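Local coordinates for protein Sqt1 (Chaetomium thermophilum, PDB 4ZOY) that probably acts as a dedicated chaperone, an eight-bladed WD40 propeller that captures a newly made ribosomal protein during its translation, for ribosome biogenesis, at residues H14-F19 and E37-D42; A134-T139 and W167-D172; D243-V248 and G318-S323; D401-R406 and E444-R449. One frame throughout, in Å; residues are numbered along the deposited sequence.

All four contacts belong to one ring of eight four-stranded blades and follow one another along the chain. Contact 2 joins neighbouring blades, contact 3 packs a connecting loop onto the blade that follows it, and contacts 1 and 4 lie largely within single blades. The closest pair is contacts 1 and 4, about 22 Å apart between centres and about 7 Å between nearest atoms, although near opposite ends of the sequence. The blade between them joins strand 9-11 to strands near the C-terminus, and both reach it: S17 bonds to D474 and H448 to D475. Contacts 2 and 4 face each other across the propeller, centres about 35 Å apart; contacts 2 and 3 are about 33 Å apart between centres.

Contact 1 of 4, residues H14-F19 and E37-D42; sequences HKDSVF and EGDADD
A histidine loop ahead of the innermost strand of a WD40 blade meets the turn after the next strand, where E37 reaches back to K15. E37 OE1 accepts from K15 N at 2.9 Å in an almost straight bond (171°), approached on the syn side but 32° out of the carboxylate plane. A bend at chi2 (-70°) turns the E37 carboxylate back toward this loop, and E37 OE2 crosses against the K15 methylenes, 3.5 Å from K15 CG. The lysine is extended toward solvent and adds only a loose attraction of opposite charges. Water 1 donates to E37 OE1 at 2.7 Å and lies in the ring plane of H14, 2.9 Å from ND1. G38 holds backbone angles that suit glycine, and D16 CB packs on its N at 3.5 Å. D16 OD2 and D39 OD2 stand 3.1 Å apart as two acceptors, a proximity that probably costs energy unless one is protonated. H14 NE2 bonds to T33 OG1, and its ring meets Y48 edge-to-face. A loop histidine linked to a strand threonine and, here through water, to a turn acid recalls the Asp-His-Ser/Thr network of WD40 repeats.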
loop_
_atom_site.group_PDB
_atom_site.type_symbol
_atom_site.label_atom_id
_atom_site.label_comp_id
_atom_site.label_asym_id
_atom_site.label_seq_id
_atom_site.Cartn_x
_atom_site.Cartn_y
_atom_site.Cartn_z
ATOM N N HIS A 14 -17.473 -9.331 -7.917
ATOM C CA HIS A 14 -16.556 -10.342 -7.392
ATOM C C HIS A 14 -17.327 -11.429 -6.654
ATOM O O HIS A 14 -18.264 -11.141 -5.920
ATOM C CB HIS A 14 -15.524 -9.709 -6.450
ATOM C CG HIS A 14 -14.569 -8.779 -7.129
ATOM N ND1 HIS A 14 -13.403 -9.217 -7.723
ATOM C CD2 HIS A 14 -14.594 -7.436 -7.297
ATOM C CE1 HIS A 14 -12.756 -8.185 -8.232
ATOM N NE2 HIS A 14 -13.455 -7.089 -7.983
ATOM N N LYS A 15 -16.931 -12.686 -6.837
ATOM C CA LYS A 15 -17.655 -13.773 -6.184
ATOM C C LYS A 15 -17.163 -14.020 -4.768
ATOM O O LYS A 15 -17.867 -14.602 -3.944
ATOM C CB LYS A 15 -17.547 -15.062 -6.996
ATOM C CG LYS A 15 -18.157 -14.954 -8.382
ATOM C CD LYS A 15 -18.056 -16.268 -9.135
ATOM C CE LYS A 15 -18.710 -16.167 -10.499
ATOM N NZ LYS A 15 -18.584 -17.447 -11.246
ATOM N N ASP A 16 -15.945 -13.578 -4.472
ATOM C CA ASP A 16 -15.421 -13.741 -3.131
ATOM C C ASP A 16 -14.455 -12.593 -2.839
ATOM O O ASP A 16 -14.481 -11.582 -3.537
ATOM C CB ASP A 16 -14.738 -15.110 -2.970
ATOM C CG ASP A 16 -14.854 -15.660 -1.562
ATOM O OD1 ASP A 16 -15.115 -14.903 -0.600
ATOM O OD2 ASP A 16 -14.689 -16.887 -1.388
ATOM N N SER A 17 -13.634 -12.769 -1.807
ATOM C CA SER A 17 -12.747 -11.729 -1.277
ATOM C C SER A 17 -12.114 -10.845 -2.331
ATOM O O SER A 17 -11.502 -11.329 -3.282
ATOM C CB SER A 17 -11.624 -12.368 -0.467
ATOM O OG SER A 17 -12.129 -13.256 0.516
ATOM N N VAL A 18 -12.253 -9.537 -2.139
ATOM C CA VAL A 18 -11.598 -8.566 -3.003
ATOM C C VAL A 18 -10.341 -8.079 -2.274
ATOM O O VAL A 18 -10.427 -7.290 -1.329
ATOM C CB VAL A 18 -12.523 -7.382 -3.363
ATOM C CG1 VAL A 18 -12.002 -6.690 -4.610
ATOM C CG2 VAL A 18 -13.963 -7.872 -3.624
ATOM N N PHE A 19 -9.186 -8.586 -2.709
ATOM C CA PHE A 19 -7.925 -8.387 -1.991
ATOM C C PHE A 19 -7.177 -7.131 -2.383
ATOM O O PHE A 19 -6.381 -6.621 -1.594
ATOM C CB PHE A 19 -6.978 -9.569 -2.222
ATOM C CG PHE A 19 -7.426 -10.855 -1.586
ATOM C CD1 PHE A 19 -7.619 -10.942 -0.223
ATOM C CD2 PHE A 19 -7.601 -11.989 -2.358
ATOM C CE1 PHE A 19 -8.011 -12.143 0.363
ATOM C CE2 PHE A 19 -7.988 -13.186 -1.780
ATOM C CZ PHE A 19 -8.195 -13.257 -0.422
ATOM N N GLU A 37 -12.340 -15.802 -6.550
ATOM C CA GLU A 37 -13.686 -16.148 -6.993
ATOM C C GLU A 37 -14.302 -17.262 -6.170
ATOM O O GLU A 37 -15.411 -17.708 -6.466
ATOM C CB GLU A 37 -13.679 -16.537 -8.467
ATOM C CG GLU A 37 -13.432 -15.359 -9.397
ATOM C CD GLU A 37 -14.597 -14.382 -9.442
ATOM O OE1 GLU A 37 -14.733 -13.547 -8.518
ATOM O OE2 GLU A 37 -15.379 -14.439 -10.411
ATOM N N GLY A 38 -13.607 -17.688 -5.125
ATOM C CA GLY A 38 -14.132 -18.717 -4.248
ATOM C C GLY A 38 -13.072 -19.397 -3.416
ATOM O O GLY A 38 -11.887 -19.092 -3.532
ATOM N N ASP A 39 -13.497 -20.339 -2.579
ATOM C CA ASP A 39 -12.579 -20.968 -1.639
ATOM C C ASP A 39 -12.156 -22.373 -2.034
ATOM O O ASP A 39 -11.343 -22.984 -1.348
ATOM C CB ASP A 39 -13.202 -20.988 -0.252
ATOM C CG ASP A 39 -13.449 -19.601 0.275
ATOM O OD1 ASP A 39 -12.492 -18.797 0.316
ATOM O OD2 ASP A 39 -14.607 -19.300 0.627
ATOM N N ALA A 40 -12.709 -22.872 -3.132
ATOM C CA ALA A 40 -12.262 -24.147 -3.679
ATOM C C ALA A 40 -10.774 -24.059 -3.999
ATOM O O ALA A 40 -10.269 -22.986 -4.335
ATOM C CB ALA A 40 -13.057 -24.508 -4.918
ATOM N N ASP A 41 -10.075 -25.185 -3.897
ATOM C CA ASP A 41 -8.638 -25.220 -4.143
ATOM C C ASP A 41 -8.294 -24.718 -5.540
ATOM O O ASP A 41 -7.190 -24.237 -5.781
ATOM C CB ASP A 41 -8.102 -26.642 -3.965
ATOM C CG ASP A 41 -8.643 -27.318 -2.722
ATOM O OD1 ASP A 41 -7.865 -27.518 -1.764
ATOM O OD2 ASP A 41 -9.850 -27.648 -2.704
ATOM N N ASP A 42 -9.251 -24.821 -6.456
ATOM C CA ASP A 42 -9.018 -24.475 -7.853
ATOM C C ASP A 42 -9.712 -23.181 -8.289
ATOM O O ASP A 42 -9.761 -22.880 -9.480
ATOM C CB ASP A 42 -9.482 -25.621 -8.755
ATOM C CG ASP A 42 -10.986 -25.826 -8.703
ATOM O OD1 ASP A 42 -11.574 -25.625 -7.619
ATOM O OD2 ASP A 42 -11.573 -26.197 -9.741
HETATM O O HOH W 1 -12.894 -12.027 -7.223
HETATM O O HOH W 2 -10.908 -15.790 0.318
#

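Contact 2 of 4, residues A134-T139 and W167-D172; sequences AESQET and WVFTLD
S136, the last strand residue of 134-136, sets its OG 4.0 Å from F169 CZ, at the border between two propeller blades. The small serine meets the phenylalanine, which also packs on M114, without a hydrogen bond across the contact. E138 carries most of the contact on the side of 134-139. Its CB sits over the face of the W167 six-membered ring, 3.6 Å from the centroid and 16° off the normal, a CH-pi contact. A bend at chi2 (-75°) carries the chain outward, past the CZ3/CH2 rim of the indole: CG is 3.6 Å from W167 CZ3, and the carboxylate lies beyond the rim, its plane 17° from that of the ring. A glutamate suits this border because its methylenes cover the aromatic surface while its acid stays at the exposed side. T139 follows, placing CG2 3.4 Å from W167 NE1 at the other end of the indole, whose N-H is taken by S165 OG. With a serine in place of W167, the E138 methylenes are likely to lose the ring they cover and S165 OG its donor. The backbones stay far apart, 8.7 Å between E138 CA and W167 CA, so side chains alone bridge the end of one blade's last strand, and the loop after it, to the third strand of the next, as between adjacent blades of a beta-propeller.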
loop_
_atom_site.group_PDB
_atom_site.type_symbol
_atom_site.label_atom_id
_atom_site.label_comp_id
_atom_site.label_asym_id
_atom_site.label_seq_id
_atom_site.Cartn_x
_atom_site.Cartn_y
_atom_site.Cartn_z
ATOM N N ALA A 134 1.388 -8.861 -22.051
ATOM C CA ALA A 134 2.352 -9.872 -21.641
ATOM C C ALA A 134 2.077 -10.420 -20.250
ATOM O O ALA A 134 1.479 -9.751 -19.404
ATOM C CB ALA A 134 3.766 -9.301 -21.698
ATOM N N GLU A 135 2.538 -11.643 -20.028
ATOM C CA GLU A 135 2.485 -12.270 -18.723
ATOM C C GLU A 135 3.876 -12.755 -18.330
ATOM O O GLU A 135 4.610 -13.313 -19.151
ATOM C CB GLU A 135 1.483 -13.424 -18.719
ATOM C CG GLU A 135 1.483 -14.256 -17.446
ATOM C CD GLU A 135 0.358 -15.274 -17.412
ATOM O OE1 GLU A 135 0.643 -16.463 -17.153
ATOM O OE2 GLU A 135 -0.809 -14.884 -17.630
ATOM N N SER A 136 4.236 -12.502 -17.076
ATOM C CA SER A 136 5.494 -12.955 -16.493
ATOM C C SER A 136 5.187 -13.814 -15.260
ATOM O O SER A 136 4.284 -13.488 -14.485
ATOM C CB SER A 136 6.371 -11.752 -16.126
ATOM O OG SER A 136 7.433 -12.108 -15.258
ATOM N N GLN A 137 5.909 -14.917 -15.081
ATOM C CA GLN A 137 5.672 -15.780 -13.927
ATOM C C GLN A 137 6.985 -16.308 -13.350
ATOM O O GLN A 137 7.285 -17.499 -13.436
ATOM C CB GLN A 137 4.748 -16.944 -14.305
ATOM C CG GLN A 137 4.199 -17.723 -13.113
ATOM C CD GLN A 137 3.271 -18.851 -13.529
ATOM O OE1 GLN A 137 3.127 -19.149 -14.716
ATOM N NE2 GLN A 137 2.623 -19.475 -12.551
ATOM N N GLU A 138 7.763 -15.412 -12.751
ATOM C CA GLU A 138 9.065 -15.772 -12.199
ATOM C C GLU A 138 8.993 -16.339 -10.783
ATOM O O GLU A 138 9.964 -16.917 -10.297
ATOM C CB GLU A 138 9.994 -14.553 -12.198
ATOM C CG GLU A 138 10.214 -13.896 -13.558
ATOM C CD GLU A 138 11.140 -14.691 -14.472
ATOM O OE1 GLU A 138 11.727 -15.698 -14.017
ATOM O OE2 GLU A 138 11.279 -14.302 -15.648
ATOM N N THR A 139 7.860 -16.147 -10.110
ATOM C CA THR A 139 7.675 -16.652 -8.750
ATOM C C THR A 139 6.364 -17.421 -8.647
ATOM O O THR A 139 5.568 -17.412 -9.582
ATOM C CB THR A 139 7.668 -15.516 -7.706
ATOM O OG1 THR A 139 6.419 -14.813 -7.757
ATOM C CG2 THR A 139 8.815 -14.538 -7.959
ATOM N N TRP A 167 11.477 -8.440 -7.266
ATOM C CA TRP A 167 11.712 -8.212 -8.688
ATOM C C TRP A 167 11.361 -6.783 -9.061
ATOM O O TRP A 167 10.348 -6.240 -8.602
ATOM C CB TRP A 167 10.886 -9.198 -9.524
ATOM C CG TRP A 167 11.289 -10.624 -9.308
ATOM C CD1 TRP A 167 11.070 -11.383 -8.189
ATOM C CD2 TRP A 167 11.997 -11.466 -10.231
ATOM N NE1 TRP A 167 11.606 -12.635 -8.358
ATOM C CE2 TRP A 167 12.173 -12.715 -9.603
ATOM C CE3 TRP A 167 12.490 -11.283 -11.529
ATOM C CZ2 TRP A 167 12.834 -13.780 -10.227
ATOM C CZ3 TRP A 167 13.140 -12.346 -12.149
ATOM C CH2 TRP A 167 13.302 -13.574 -11.497
ATOM N N VAL A 168 12.192 -6.166 -9.894
ATOM C CA VAL A 168 11.887 -4.860 -10.444
ATOM C C VAL A 168 11.821 -4.971 -11.962
ATOM O O VAL A 168 12.773 -5.435 -12.585
ATOM C CB VAL A 168 12.940 -3.802 -10.029
ATOM C CG1 VAL A 168 12.580 -2.449 -10.607
ATOM C CG2 VAL A 168 13.053 -3.737 -8.499
ATOM N N PHE A 169 10.688 -4.576 -12.538
ATOM C CA PHE A 169 10.468 -4.676 -13.977
ATOM C C PHE A 169 10.246 -3.307 -14.562
ATOM O O PHE A 169 9.649 -2.441 -13.914
ATOM C CB PHE A 169 9.236 -5.529 -14.314
ATOM C CG PHE A 169 9.293 -6.928 -13.808
ATOM C CD1 PHE A 169 9.943 -7.916 -14.536
ATOM C CD2 PHE A 169 8.668 -7.281 -12.612
ATOM C CE1 PHE A 169 9.987 -9.232 -14.076
ATOM C CE2 PHE A 169 8.707 -8.584 -12.151
ATOM C CZ PHE A 169 9.370 -9.569 -12.881
ATOM N N THR A 170 10.671 -3.119 -15.811
ATOM C CA THR A 170 10.294 -1.914 -16.528
ATOM C C THR A 170 9.491 -2.304 -17.766
ATOM O O THR A 170 9.845 -3.242 -18.474
ATOM C CB THR A 170 11.526 -1.065 -16.888
ATOM O OG1 THR A 170 12.055 -0.512 -15.676
ATOM C CG2 THR A 170 11.136 0.077 -17.794
ATOM N N LEU A 171 8.384 -1.595 -17.969
ATOM C CA LEU A 171 7.432 -1.898 -19.032
ATOM C C LEU A 171 7.732 -0.945 -20.179
ATOM O O LEU A 171 7.382 0.232 -20.136
ATOM C CB LEU A 171 5.991 -1.767 -18.510
ATOM C CG LEU A 171 5.774 -2.607 -17.240
ATOM C CD1 LEU A 171 4.325 -2.574 -16.767
ATOM C CD2 LEU A 171 6.236 -4.052 -17.417
ATOM N N ASP A 172 8.434 -1.465 -21.181
ATOM C CA ASP A 172 8.999 -0.640 -22.244
ATOM C C ASP A 172 9.198 -1.454 -23.518
ATOM O O ASP A 172 9.721 -2.572 -23.480
ATOM C CB ASP A 172 10.328 -0.025 -21.773
ATOM C CG ASP A 172 10.996 0.856 -22.826
ATOM O OD1 ASP A 172 10.485 0.983 -23.965
ATOM O OD2 ASP A 172 12.046 1.448 -22.494
#

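Contact 3 of 4, residues D243-V248 and G318-S323; sequences DQRFAV and GTILAS
R245 and I320 bury the most surface where a loop between two WD40 propeller blades packs on the outermost strand, 320-324, of the second of them. The arginine lies across the isoleucine: R245 CG touches I320 CG1 at 3.7 Å, and further along R245 NE stands at the same distance from I320 CG2. Its chain leaves anti to the backbone N (chi1 168°) and then bends at chi2 (54°), which lays the aliphatic part on the strand and carries the guanidinium on toward S323. There S323 OG comes over one face of the guanidinium; the serine has two conformers, and in the one given the angles do not suit a hydrogen bond to R245, while OG bonds to K274, which also binds the carbonyl of R245. I320 has a second partner: its CD1 meets the edge of the F246 ring, 3.5 Å from F246 CD1. A branched, apolar side chain suits this place, since CG2 and CG1 lie under the arginine and CD1, at the tip of the CG1 branch, reaches the phenylalanine, with L239 close by. Shortening I320 to an alanine would probably open a gap beside the F246 edge and let the R245 chain shift. The loop is a tight turn, D243 O accepting from both F246 N and A247 N. Water 3 donates to I320 O at 2.9 Å and takes a weak bond from R245 NE at 3.2 Å.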
loop_
_atom_site.group_PDB
_atom_site.type_symbol
_atom_site.label_atom_id
_atom_site.label_comp_id
_atom_site.label_asym_id
_atom_site.label_seq_id
_atom_site.Cartn_x
_atom_site.Cartn_y
_atom_site.Cartn_z
ATOM N N ASP A 243 21.192 -9.135 13.985
ATOM C CA ASP A 243 21.363 -7.789 14.510
ATOM C C ASP A 243 20.382 -7.577 15.671
ATOM O O ASP A 243 19.218 -7.235 15.462
ATOM C CB ASP A 243 21.160 -6.748 13.397
ATOM C CG ASP A 243 22.142 -6.923 12.229
ATOM O OD1 ASP A 243 23.356 -6.692 12.431
ATOM O OD2 ASP A 243 21.710 -7.259 11.098
ATOM N N GLN A 244 20.863 -7.796 16.893
ATOM C CA GLN A 244 20.022 -7.865 18.088
ATOM C C GLN A 244 19.195 -6.608 18.345
ATOM O O GLN A 244 18.095 -6.673 18.888
ATOM C CB GLN A 244 20.892 -8.145 19.319
ATOM C CG GLN A 244 21.361 -9.587 19.439
ATOM C CD GLN A 244 22.452 -9.763 20.478
ATOM O OE1 GLN A 244 23.189 -8.827 20.785
ATOM N NE2 GLN A 244 22.559 -10.969 21.025
ATOM N N ARG A 245 19.734 -5.462 17.957
ATOM C CA ARG A 245 19.063 -4.191 18.190
ATOM C C ARG A 245 17.951 -3.991 17.145
ATOM O O ARG A 245 17.077 -3.133 17.299
ATOM C CB ARG A 245 20.094 -3.050 18.173
ATOM C CG ARG A 245 19.533 -1.659 18.124
ATOM C CD ARG A 245 18.547 -1.477 19.260
ATOM N NE ARG A 245 17.886 -0.186 19.184
ATOM C CZ ARG A 245 16.997 0.249 20.067
ATOM N NH1 ARG A 245 16.637 -0.531 21.079
ATOM N NH2 ARG A 245 16.449 1.457 19.929
ATOM N N PHE A 246 17.956 -4.833 16.116
ATOM C CA PHE A 246 16.993 -4.701 15.030
ATOM C C PHE A 246 15.927 -5.785 15.050
ATOM O O PHE A 246 14.787 -5.550 14.646
ATOM C CB PHE A 246 17.709 -4.740 13.679
ATOM C CG PHE A 246 16.775 -4.620 12.510
ATOM C CD1 PHE A 246 16.179 -3.398 12.232
ATOM C CD2 PHE A 246 16.472 -5.717 11.711
ATOM C CE1 PHE A 246 15.304 -3.253 11.182
ATOM C CE2 PHE A 246 15.583 -5.573 10.634
ATOM C CZ PHE A 246 15.001 -4.336 10.384
ATOM N N ALA A 247 16.308 -6.973 15.509
ATOM C CA ALA A 247 15.477 -8.165 15.390
ATOM C C ALA A 247 14.091 -8.008 16.008
ATOM O O ALA A 247 13.950 -7.670 17.179
ATOM C CB ALA A 247 16.192 -9.352 16.024
ATOM N N VAL A 248 13.067 -8.264 15.203
ATOM C CA VAL A 248 11.696 -8.266 15.688
ATOM C C VAL A 248 11.174 -9.691 15.642
ATOM O O VAL A 248 10.829 -10.197 14.583
ATOM C CB VAL A 248 10.784 -7.339 14.850
ATOM C CG1 VAL A 248 9.333 -7.486 15.278
ATOM C CG2 VAL A 248 11.220 -5.902 15.007
ATOM N N GLY A 318 21.870 2.710 7.985
ATOM C CA GLY A 318 21.827 1.378 8.541
ATOM C C GLY A 318 21.832 1.318 10.055
ATOM O O GLY A 318 21.838 0.235 10.629
ATOM N N THR A 319 21.844 2.470 10.703
ATOM C CA THR A 319 21.785 2.459 12.156
ATOM C C THR A 319 20.342 2.601 12.613
ATOM O O THR A 319 19.495 3.187 11.919
ATOM C CB THR A 319 22.638 3.571 12.791
ATOM O OG1 THR A 319 22.061 4.843 12.503
ATOM C CG2 THR A 319 24.068 3.523 12.252
ATOM N N ILE A 320 20.064 2.040 13.779
ATOM C CA ILE A 320 18.744 2.130 14.376
ATOM C C ILE A 320 18.618 3.447 15.121
ATOM O O ILE A 320 19.326 3.683 16.110
ATOM C CB ILE A 320 18.482 0.977 15.348
ATOM C CG1 ILE A 320 18.844 -0.369 14.713
ATOM C CG2 ILE A 320 17.043 1.018 15.830
ATOM C CD1 ILE A 320 18.061 -0.708 13.484
ATOM N N LEU A 321 17.702 4.285 14.708
ATOM C CA LEU A 321 17.562 5.608 15.249
ATOM C C LEU A 321 16.483 5.676 16.335
ATOM O O LEU A 321 16.470 6.564 17.102
ATOM C CB LEU A 321 17.211 6.584 14.126
ATOM C CG LEU A 321 18.260 6.698 13.019
ATOM C CD1 LEU A 321 17.752 7.497 11.838
ATOM C CD2 LEU A 321 19.534 7.322 13.543
ATOM N N ALA A 322 15.572 4.726 16.299
ATOM C CA ALA A 322 14.515 4.614 17.275
ATOM C C ALA A 322 13.859 3.255 17.178
ATOM O O ALA A 322 13.958 2.640 16.200
ATOM C CB ALA A 322 13.489 5.707 17.103
ATOM N N SER A 323 13.395 2.817 18.375
ATOM C CA SER A 323 12.645 1.573 18.453
ATOM C C SER A 323 11.365 1.868 19.208
ATOM O O SER A 323 11.387 2.590 20.198
ATOM C CB SER A 323 13.441 0.470 19.157
ATOM O OG SER A 323 14.571 0.083 18.395
HETATM O O HOH W 3 20.025 2.105 18.479
#

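Contact 4 of 4, residues D401-R406 and E444-R449; sequences DGVVRR and EWKGHR
R405 and E444 lie side by side and point the same way from one face of an antiparallel strand pair, W445 and V404 projecting from the other. R405, extended from CG to NE (chi2 -168°), carries its guanidinium alongside E444 and grips a single oxygen: NE (2.7 Å) and NH2 (3.0 Å) both donate to E444 OE2, which lies in the guanidinium plane, although the carboxylate is turned 44° from it. NE approaches on the anti side. NH1 bonds to the syn lone pair of D401 OD2 at 2.9 Å; arginine suits the place because it has N-H groups enough for two acids, which fix its rotation, and V403 CG1 covers one face at 3.6 Å. V404 and W445 form a hydrogen-bonded pair, V404 O accepting from W445 N and V404 N bonding back to W445 O; R405 and E444 are the next, non-hydrogen-bonded pair. The broad indole spans V404 to R406: V404 CG1 lies 3.8 Å from W445 CE3, V404 O meets the ring edge, and CH2 points at the centre of the R406 guanidinium face, the planes 67° apart. G466 and T396 hold R406, and E482 the indole N-H. G402 must be glycine, since a CB would clash with R449 O; its carbonyl, 3.5 Å from H448 CB, takes two bridging waters. D401 OD1 closes an Asx turn onto V403 N and bonds to H371, an Asp-His pair; H448 with D475 and T471 makes an Asp-His-Thr link, as in the WD40-repeat network.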
loop_
_atom_site.group_PDB
_atom_site.type_symbol
_atom_site.label_atom_id
_atom_site.label_comp_id
_atom_site.label_asym_id
_atom_site.label_seq_id
_atom_site.Cartn_x
_atom_site.Cartn_y
_atom_site.Cartn_z
ATOM N N ASP A 401 -13.195 -4.441 11.225
ATOM C CA ASP A 401 -14.508 -4.170 11.799
ATOM C C ASP A 401 -15.499 -3.770 10.703
ATOM O O ASP A 401 -16.681 -3.598 10.966
ATOM C CB ASP A 401 -14.420 -3.095 12.907
ATOM C CG ASP A 401 -13.906 -1.753 12.415
ATOM O OD1 ASP A 401 -13.383 -1.672 11.286
ATOM O OD2 ASP A 401 -14.043 -0.791 13.191
ATOM N N GLY A 402 -15.010 -3.632 9.473
ATOM C CA GLY A 402 -15.863 -3.291 8.351
ATOM C C GLY A 402 -16.080 -1.803 8.158
ATOM O O GLY A 402 -16.933 -1.403 7.367
ATOM N N VAL A 403 -15.292 -0.986 8.853
ATOM C CA VAL A 403 -15.483 0.462 8.826
ATOM C C VAL A 403 -14.253 1.173 8.262
ATOM O O VAL A 403 -13.119 0.711 8.434
ATOM C CB VAL A 403 -15.802 1.001 10.235
ATOM C CG1 VAL A 403 -16.177 2.468 10.186
ATOM C CG2 VAL A 403 -16.955 0.190 10.852
ATOM N N VAL A 404 -14.496 2.264 7.542
ATOM C CA VAL A 404 -13.442 3.181 7.114
ATOM C C VAL A 404 -13.575 4.438 7.953
ATOM O O VAL A 404 -14.679 4.935 8.173
ATOM C CB VAL A 404 -13.548 3.527 5.619
ATOM C CG1 VAL A 404 -12.404 4.457 5.199
ATOM C CG2 VAL A 404 -13.551 2.264 4.786
ATOM N N ARG A 405 -12.455 4.946 8.455
ATOM C CA ARG A 405 -12.496 6.135 9.293
ATOM C C ARG A 405 -11.491 7.170 8.840
ATOM O O ARG A 405 -10.516 6.850 8.169
ATOM C CB ARG A 405 -12.253 5.768 10.762
ATOM C CG ARG A 405 -13.389 4.957 11.373
ATOM C CD ARG A 405 -13.319 4.819 12.884
ATOM N NE ARG A 405 -14.568 4.215 13.350
ATOM C CZ ARG A 405 -14.753 2.908 13.491
ATOM N NH1 ARG A 405 -13.767 2.056 13.254
ATOM N NH2 ARG A 405 -15.939 2.444 13.878
ATOM N N ARG A 406 -11.738 8.427 9.200
ATOM C CA ARG A 406 -10.737 9.440 8.936
ATOM C C ARG A 406 -10.488 10.212 10.212
ATOM O O ARG A 406 -11.420 10.516 10.973
ATOM C CB ARG A 406 -11.146 10.364 7.817
ATOM C CG ARG A 406 -9.996 11.317 7.503
ATOM C CD ARG A 406 -10.236 12.024 6.253
ATOM N NE ARG A 406 -10.209 11.154 5.092
ATOM C CZ ARG A 406 -10.736 11.496 3.924
ATOM N NH1 ARG A 406 -11.370 12.665 3.805
ATOM N NH2 ARG A 406 -10.644 10.698 2.887
ATOM N N GLU A 444 -16.772 8.608 9.740
ATOM C CA GLU A 444 -16.864 7.154 9.679
ATOM C C GLU A 444 -17.720 6.777 8.490
ATOM O O GLU A 444 -18.759 7.402 8.267
ATOM C CB GLU A 444 -17.527 6.561 10.920
ATOM C CG GLU A 444 -16.851 6.742 12.229
ATOM C CD GLU A 444 -17.610 6.003 13.315
ATOM O OE1 GLU A 444 -18.842 6.208 13.436
ATOM O OE2 GLU A 444 -16.989 5.200 14.017
ATOM N N TRP A 445 -17.319 5.744 7.756
ATOM C CA TRP A 445 -18.107 5.242 6.646
ATOM C C TRP A 445 -18.400 3.775 6.848
ATOM O O TRP A 445 -17.476 2.948 6.898
ATOM C CB TRP A 445 -17.380 5.436 5.321
ATOM C CG TRP A 445 -17.171 6.865 4.913
ATOM C CD1 TRP A 445 -18.045 7.651 4.224
ATOM C CD2 TRP A 445 -15.983 7.645 5.104
ATOM N NE1 TRP A 445 -17.485 8.891 3.993
ATOM C CE2 TRP A 445 -16.221 8.908 4.521
ATOM C CE3 TRP A 445 -14.749 7.405 5.720
ATOM C CZ2 TRP A 445 -15.273 9.927 4.533
ATOM C CZ3 TRP A 445 -13.796 8.437 5.731
ATOM C CH2 TRP A 445 -14.074 9.674 5.142
ATOM N N LYS A 446 -19.691 3.450 6.921
ATOM C CA LYS A 446 -20.125 2.081 7.174
ATOM C C LYS A 446 -20.788 1.499 5.935
ATOM O O LYS A 446 -21.223 2.238 5.058
ATOM C CB LYS A 446 -21.080 2.051 8.369
ATOM C CG LYS A 446 -20.458 2.575 9.651
ATOM C CD LYS A 446 -21.452 2.547 10.810
ATOM C CE LYS A 446 -20.795 3.006 12.103
ATOM N NZ LYS A 446 -21.765 3.036 13.232
ATOM N N GLY A 447 -20.839 0.171 5.849
ATOM C CA GLY A 447 -21.469 -0.471 4.713
ATOM C C GLY A 447 -20.965 -1.877 4.490
ATOM O O GLY A 447 -21.708 -2.750 4.025
ATOM N N HIS A 448 -19.690 -2.108 4.781
ATOM C CA HIS A 448 -19.160 -3.463 4.713
ATOM C C HIS A 448 -19.644 -4.249 5.914
ATOM O O HIS A 448 -19.948 -3.679 6.954
ATOM C CB HIS A 448 -17.625 -3.477 4.683
ATOM C CG HIS A 448 -17.041 -3.087 3.361
ATOM N ND1 HIS A 448 -16.915 -3.969 2.314
ATOM C CD2 HIS A 448 -16.529 -1.907 2.932
ATOM C CE1 HIS A 448 -16.371 -3.344 1.278
ATOM N NE2 HIS A 448 -16.120 -2.099 1.635
ATOM N N ARG A 449 -19.698 -5.566 5.769
ATOM C CA ARG A 449 -19.864 -6.411 6.932
ATOM C C ARG A 449 -18.589 -6.378 7.763
ATOM O O ARG A 449 -17.487 -6.158 7.231
ATOM C CB ARG A 449 -20.205 -7.850 6.520
ATOM C CG ARG A 449 -21.667 -8.029 6.095
ATOM C CD ARG A 449 -21.781 -8.917 4.833
ATOM N NE ARG A 449 -21.278 -10.247 5.078
ATOM C CZ ARG A 449 -20.958 -11.161 4.164
ATOM N NH1 ARG A 449 -21.064 -10.958 2.849
ATOM N NH2 ARG A 449 -20.519 -12.315 4.604
HETATM O O HOH W 4 -17.469 0.362 5.311
HETATM O O HOH W 5 -19.673 -1.189 8.149
HETATM O O HOH W 6 -18.786 2.561 14.927
#